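Local atomic coordinates of uncharacterized protein (PDB entry 4FTD), a protein that is of unknown function but joins an immunoglobulin-like domain to a six-bladed beta-propeller and may take part in carbohydrate metabolism. Residues L370-L375 with N395-F400; G337-P342 with L353-A358. One frame throughout, in Å; residues are numbered along the deposited sequence.

Contact 1: L370-L375 with N395-F400; sequences LEVYDL and NPIYQF
A classic beta bulge marks the place where strand 370-374 meets the chain entering strand 398-400: Ile397 and Tyr398 both face Val372. Val372 O takes the N-H of Ile397 at 2.7 Å, nearly in line with its C=O bond, and a weak bond from Tyr398 N at 3.4 Å. Beyond the bulge the strands run antiparallel, with Val372 N to Tyr398 O and a reciprocal pair of bonds between Leu370 and Phe400. These strands belong to one sheet of the beta-propeller, and strand 398-401 pairs with strand 369-374. On one face of the sheet Glu371 and Gln399 lie side by side. Gln399 NE2 gives its N-H to Glu371 OE2 at 2.8 Å, on the anti side and 27° out of the carboxylate plane. Ser367 OG is a second partner of OE2. A leucine in place of Glu371 would probably leave the Gln399 amide without this acceptor and free to turn. Pro396 lies over one face of the Tyr373 ring, its CB 4.1 Å from the ring centroid in a CH-pi contact. With CG of Tyr373 beside the backbone N (chi1 -70°), the ring reaches the proline. On the opposite sheet face, Leu370 CD2 meets the edge of the Tyr398 ring at CD2, 3.9 Å away. Water 1 joins Asp374 N to Asn395 O.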
loop_
_atom_site.group_PDB
_atom_site.type_symbol
_atom_site.label_atom_id
_atom_site.label_comp_id
_atom_site.label_asym_id
_atom_site.label_seq_id
_atom_site.Cartn_x
_atom_site.Cartn_y
_atom_site.Cartn_z
ATOM N N LEU A 370 6.100 -8.254 1.293
ATOM C CA LEU A 370 5.348 -7.010 1.194
ATOM C C LEU A 370 4.330 -7.140 2.328
ATOM O O LEU A 370 3.656 -8.167 2.418
ATOM C CB LEU A 370 4.644 -6.911 -0.162
ATOM C CG LEU A 370 3.769 -5.719 -0.543
ATOM C CD1 LEU A 370 3.561 -5.673 -2.063
ATOM C CD2 LEU A 370 2.450 -5.777 0.176
ATOM N N GLU A 371 4.210 -6.120 3.180
ATOM C CA GLU A 371 3.185 -6.102 4.226
ATOM C C GLU A 371 2.458 -4.773 4.222
ATOM O O GLU A 371 3.061 -3.736 3.982
ATOM C CB GLU A 371 3.830 -6.389 5.590
ATOM C CG GLU A 371 4.233 -7.852 5.697
ATOM C CD GLU A 371 4.935 -8.233 6.976
ATOM O OE1 GLU A 371 5.202 -7.360 7.825
ATOM O OE2 GLU A 371 5.234 -9.434 7.117
ATOM N N VAL A 372 1.151 -4.831 4.456
ATOM C CA VAL A 372 0.305 -3.666 4.553
ATOM C C VAL A 372 -0.347 -3.668 5.931
ATOM O O VAL A 372 -0.914 -4.688 6.362
ATOM C CB VAL A 372 -0.782 -3.678 3.463
ATOM C CG1 VAL A 372 -1.597 -2.403 3.531
ATOM C CG2 VAL A 372 -0.141 -3.839 2.096
ATOM N N TYR A 373 -0.261 -2.527 6.615
ATOM C CA TYR A 373 -0.855 -2.339 7.918
ATOM C C TYR A 373 -1.946 -1.306 7.806
ATOM O O TYR A 373 -1.826 -0.344 7.045
ATOM C CB TYR A 373 0.183 -1.891 8.925
ATOM C CG TYR A 373 1.151 -2.962 9.254
ATOM C CD1 TYR A 373 0.892 -3.861 10.298
ATOM C CD2 TYR A 373 2.311 -3.120 8.507
ATOM C CE1 TYR A 373 1.770 -4.863 10.601
ATOM C CE2 TYR A 373 3.210 -4.111 8.808
ATOM C CZ TYR A 373 2.943 -4.975 9.849
ATOM O OH TYR A 373 3.838 -5.954 10.118
ATOM N N ASP A 374 -3.013 -1.501 8.560
ATOM C CA ASP A 374 -4.143 -0.558 8.547
ATOM C C ASP A 374 -3.904 0.587 9.527
ATOM O O ASP A 374 -3.839 0.360 10.733
ATOM C CB ASP A 374 -5.438 -1.270 8.906
ATOM C CG ASP A 374 -6.684 -0.456 8.560
ATOM O OD1 ASP A 374 -6.624 0.771 8.330
ATOM O OD2 ASP A 374 -7.747 -1.081 8.497
ATOM N N LEU A 375 -3.783 1.812 9.006
ATOM C CA LEU A 375 -3.612 3.016 9.855
ATOM C C LEU A 375 -4.762 4.025 9.664
ATOM O O LEU A 375 -4.578 5.238 9.826
ATOM C CB LEU A 375 -2.237 3.651 9.581
ATOM C CG LEU A 375 -0.990 2.853 9.941
ATOM C CD1 LEU A 375 0.253 3.717 9.660
ATOM C CD2 LEU A 375 -1.017 2.408 11.397
ATOM N N ASN A 395 -1.329 -7.513 13.397
ATOM C CA ASN A 395 -0.999 -8.238 12.175
ATOM C C ASN A 395 -1.167 -7.329 10.959
ATOM O O ASN A 395 -2.035 -6.461 10.952
ATOM C CB ASN A 395 -1.916 -9.442 11.980
ATOM C CG ASN A 395 -1.822 -10.442 13.116
ATOM O OD1 ASN A 395 -2.831 -10.819 13.696
ATOM N ND2 ASN A 395 -0.618 -10.848 13.446
ATOM N N PRO A 396 -0.364 -7.545 9.913
ATOM C CA PRO A 396 -0.674 -6.833 8.673
ATOM C C PRO A 396 -2.060 -7.237 8.153
ATOM O O PRO A 396 -2.515 -8.335 8.430
ATOM C CB PRO A 396 0.417 -7.289 7.705
ATOM C CG PRO A 396 1.024 -8.489 8.303
ATOM C CD PRO A 396 0.824 -8.402 9.786
ATOM N N ILE A 397 -2.742 -6.327 7.465
ATOM C CA ILE A 397 -4.016 -6.614 6.812
ATOM C C ILE A 397 -3.774 -7.350 5.470
ATOM O O ILE A 397 -4.678 -7.929 4.924
ATOM C CB ILE A 397 -4.840 -5.322 6.630
ATOM C CG1 ILE A 397 -6.279 -5.625 6.225
ATOM C CG2 ILE A 397 -4.204 -4.398 5.615
ATOM C CD1 ILE A 397 -7.162 -4.396 6.221
ATOM N N TYR A 398 -2.550 -7.331 4.944
ATOM C CA TYR A 398 -2.205 -8.079 3.720
ATOM C C TYR A 398 -0.711 -8.393 3.736
ATOM O O TYR A 398 0.076 -7.566 4.174
ATOM C CB TYR A 398 -2.543 -7.278 2.440
ATOM C CG TYR A 398 -2.160 -8.013 1.173
ATOM C CD1 TYR A 398 -2.940 -9.065 0.700
ATOM C CD2 TYR A 398 -0.981 -7.700 0.481
ATOM C CE1 TYR A 398 -2.579 -9.771 -0.442
ATOM C CE2 TYR A 398 -0.606 -8.408 -0.655
ATOM C CZ TYR A 398 -1.407 -9.430 -1.119
ATOM O OH TYR A 398 -1.026 -10.131 -2.227
ATOM N N GLN A 399 -0.338 -9.581 3.257
ATOM C CA GLN A 399 1.053 -10.004 3.179
ATOM C C GLN A 399 1.276 -10.784 1.903
ATOM O O GLN A 399 0.438 -11.609 1.530
ATOM C CB GLN A 399 1.397 -10.924 4.341
ATOM C CG GLN A 399 2.866 -11.308 4.427
ATOM C CD GLN A 399 3.137 -12.268 5.553
ATOM O OE1 GLN A 399 2.648 -13.392 5.555
ATOM N NE2 GLN A 399 3.919 -11.834 6.506
ATOM N N PHE A 400 2.382 -10.498 1.222
ATOM C CA PHE A 400 2.808 -11.291 0.085
ATOM C C PHE A 400 4.268 -11.632 0.326
ATOM O O PHE A 400 5.115 -10.763 0.317
ATOM C CB PHE A 400 2.617 -10.602 -1.267
ATOM C CG PHE A 400 2.879 -11.537 -2.420
ATOM C CD1 PHE A 400 4.174 -11.748 -2.876
ATOM C CD2 PHE A 400 1.839 -12.263 -2.992
ATOM C CE1 PHE A 400 4.434 -12.651 -3.899
ATOM C CE2 PHE A 400 2.092 -13.171 -4.020
ATOM C CZ PHE A 400 3.395 -13.374 -4.459
HETATM O O HOH W 1 -2.964 -3.869 10.288
#

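Contact 2: G337-P342 with L353-A358; sequences GEAVAP and LLVCTA
Residues 337-342 pair briefly with strand 353-357 in antiparallel fashion. Ala339 and Thr357 form a non-hydrogen-bonded pair, with their CA atoms only 4.1 Å apart. Val340 and Cys356 form the hydrogen-bonded pair: Val340 N reaches Cys356 O at 2.9 Å, and Cys356 N reaches Val340 O at 3.1 Å. A third bond runs from Ala358 N to Glu338 O, with the donor well above the carbonyl plane. Gly337, Glu338 and Ala341 all have positive phi, and at Ala341 the chain turns a corner.

Most of the side chains that meet are apolar. Ala339 CB packs on Val355 CG2 at 3.7 Å. With chi1 at -61°, Val355 puts CG2 between its backbone N and carbonyl carbon, while CG1 lies beside the N and reaches Pro342. Pro342 CB also touches Leu353 CD1 at 4.0 Å. On the other face, Val340 CG2 packs on Ala358 CB at 4.1 Å. Thr357 turns its methyl CG2 to Gly337 O, 3.4 Å away, while its hydroxyl is hydrogen-bonded to Ser367 OG and Ala369 N. Glu338 sends its carboxylate past Ala358: OE2 bonds Ser364 OG and OE1 bonds Gln360 N.

The contact is buried between sheets of the propeller. Strand 311-315 packs on Pro342 and Leu353, with Leu312 touching both. Strand 412-420 covers Val340 and Cys356 through Ala412. Within its own sheet, strand 350-357 also pairs with strands 342-347 and 369-374.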
loop_
_atom_site.group_PDB
_atom_site.type_symbol
_atom_site.label_atom_id
_atom_site.label_comp_id
_atom_site.label_asym_id
_atom_site.label_seq_id
_atom_site.Cartn_x
_atom_site.Cartn_y
_atom_site.Cartn_z
ATOM N N GLY A 337 9.779 -6.142 12.885
ATOM C CA GLY A 337 9.986 -7.322 12.009
ATOM C C GLY A 337 10.852 -7.087 10.758
ATOM O O GLY A 337 10.703 -7.794 9.739
ATOM N N GLU A 338 11.771 -6.115 10.859
ATOM C CA GLU A 338 12.682 -5.685 9.807
ATOM C C GLU A 338 11.968 -5.000 8.629
ATOM O O GLU A 338 12.489 -5.029 7.507
ATOM C CB GLU A 338 13.578 -6.833 9.284
ATOM C CG GLU A 338 14.286 -7.633 10.396
ATOM C CD GLU A 338 15.354 -8.572 9.845
ATOM O OE1 GLU A 338 15.774 -8.440 8.666
ATOM O OE2 GLU A 338 15.773 -9.463 10.601
ATOM N N ALA A 339 10.797 -4.398 8.909
ATOM C CA ALA A 339 10.067 -3.564 7.971
ATOM C C ALA A 339 10.955 -2.373 7.616
ATOM O O ALA A 339 11.465 -1.656 8.475
ATOM C CB ALA A 339 8.750 -3.081 8.551
ATOM N N VAL A 340 11.165 -2.223 6.328
ATOM C CA VAL A 340 11.915 -1.136 5.742
ATOM C C VAL A 340 11.068 -0.529 4.604
ATOM O O VAL A 340 9.949 -0.965 4.332
ATOM C CB VAL A 340 13.346 -1.576 5.262
ATOM C CG1 VAL A 340 14.177 -2.094 6.456
ATOM C CG2 VAL A 340 13.312 -2.614 4.148
ATOM N N ALA A 341 11.573 0.549 4.026
ATOM C CA ALA A 341 10.864 1.330 3.002
ATOM C C ALA A 341 9.388 1.690 3.378
ATOM O O ALA A 341 8.487 1.449 2.606
ATOM C CB ALA A 341 10.942 0.598 1.662
ATOM N N PRO A 342 9.158 2.281 4.569
ATOM C CA PRO A 342 7.790 2.588 5.060
ATOM C C PRO A 342 7.111 3.735 4.316
ATOM O O PRO A 342 7.571 4.893 4.409
ATOM C CB PRO A 342 8.024 2.969 6.542
ATOM C CG PRO A 342 9.413 3.495 6.556
ATOM C CD PRO A 342 10.175 2.757 5.507
ATOM N N LEU A 353 -0.062 1.582 5.769
ATOM C CA LEU A 353 1.397 1.584 5.785
ATOM C C LEU A 353 1.836 0.388 4.940
ATOM O O LEU A 353 1.445 -0.746 5.213
ATOM C CB LEU A 353 1.962 1.444 7.200
ATOM C CG LEU A 353 3.501 1.496 7.304
ATOM C CD1 LEU A 353 4.007 2.850 6.826
ATOM C CD2 LEU A 353 3.997 1.181 8.712
ATOM N N LEU A 354 2.605 0.683 3.892
ATOM C CA LEU A 354 3.208 -0.292 2.982
ATOM C C LEU A 354 4.670 -0.427 3.426
ATOM O O LEU A 354 5.373 0.595 3.579
ATOM C CB LEU A 354 3.117 0.191 1.537
ATOM C CG LEU A 354 3.868 -0.612 0.466
ATOM C CD1 LEU A 354 3.399 -2.058 0.388
ATOM C CD2 LEU A 354 3.735 0.121 -0.882
ATOM N N VAL A 355 5.099 -1.651 3.702
ATOM C CA VAL A 355 6.498 -1.909 4.060
ATOM C C VAL A 355 6.958 -3.151 3.350
ATOM O O VAL A 355 6.129 -3.906 2.808
ATOM C CB VAL A 355 6.715 -2.079 5.579
ATOM C CG1 VAL A 355 6.321 -0.828 6.342
ATOM C CG2 VAL A 355 5.999 -3.316 6.114
ATOM N N CYS A 356 8.284 -3.339 3.272
ATOM C CA CYS A 356 8.820 -4.648 2.882
ATOM C C CYS A 356 9.725 -5.125 3.978
ATOM O O CYS A 356 10.613 -4.369 4.421
ATOM C CB CYS A 356 9.577 -4.599 1.541
ATOM S SG CYS A 356 10.043 -6.224 0.912
ATOM N N THR A 357 9.546 -6.362 4.445
ATOM C CA THR A 357 10.449 -6.846 5.502
ATOM C C THR A 357 11.742 -7.345 4.796
ATOM O O THR A 357 11.659 -8.007 3.777
ATOM C CB THR A 357 9.792 -7.895 6.412
ATOM O OG1 THR A 357 9.407 -8.959 5.566
ATOM C CG2 THR A 357 8.537 -7.298 7.212
ATOM N N ALA A 358 12.913 -7.011 5.343
ATOM C CA ALA A 358 14.207 -7.172 4.639
ATOM C C ALA A 358 14.851 -8.548 4.735
ATOM O O ALA A 358 15.218 -9.169 3.713
ATOM C CB ALA A 358 15.183 -6.098 5.119
#

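How the contacts relate
Contacts 1 and 2 belong to one antiparallel sheet of the propeller, and their centres lie about 10 Å apart. Strands 350-357 and 369-374 are neighbours in it. They join the contacts through probable backbone hydrogen bonds, Tyr373 N to Leu353 O at 2.8 Å and Glu371 O to Val355 N at 2.9 Å. Side chains meet too: Glu371 OE1 packs on Thr357 CG2 at 3.4 Å, and Leu375 CD1 on Leu353 CB at 3.8 Å. Ser367 OG is shared, bonding Glu371 and Thr357. In sequence, both segments of contact 2 come before those of contact 1. A glycerol, most likely carried over from crystallisation, lies about 4 Å from the Phe400 side chain in contact 1.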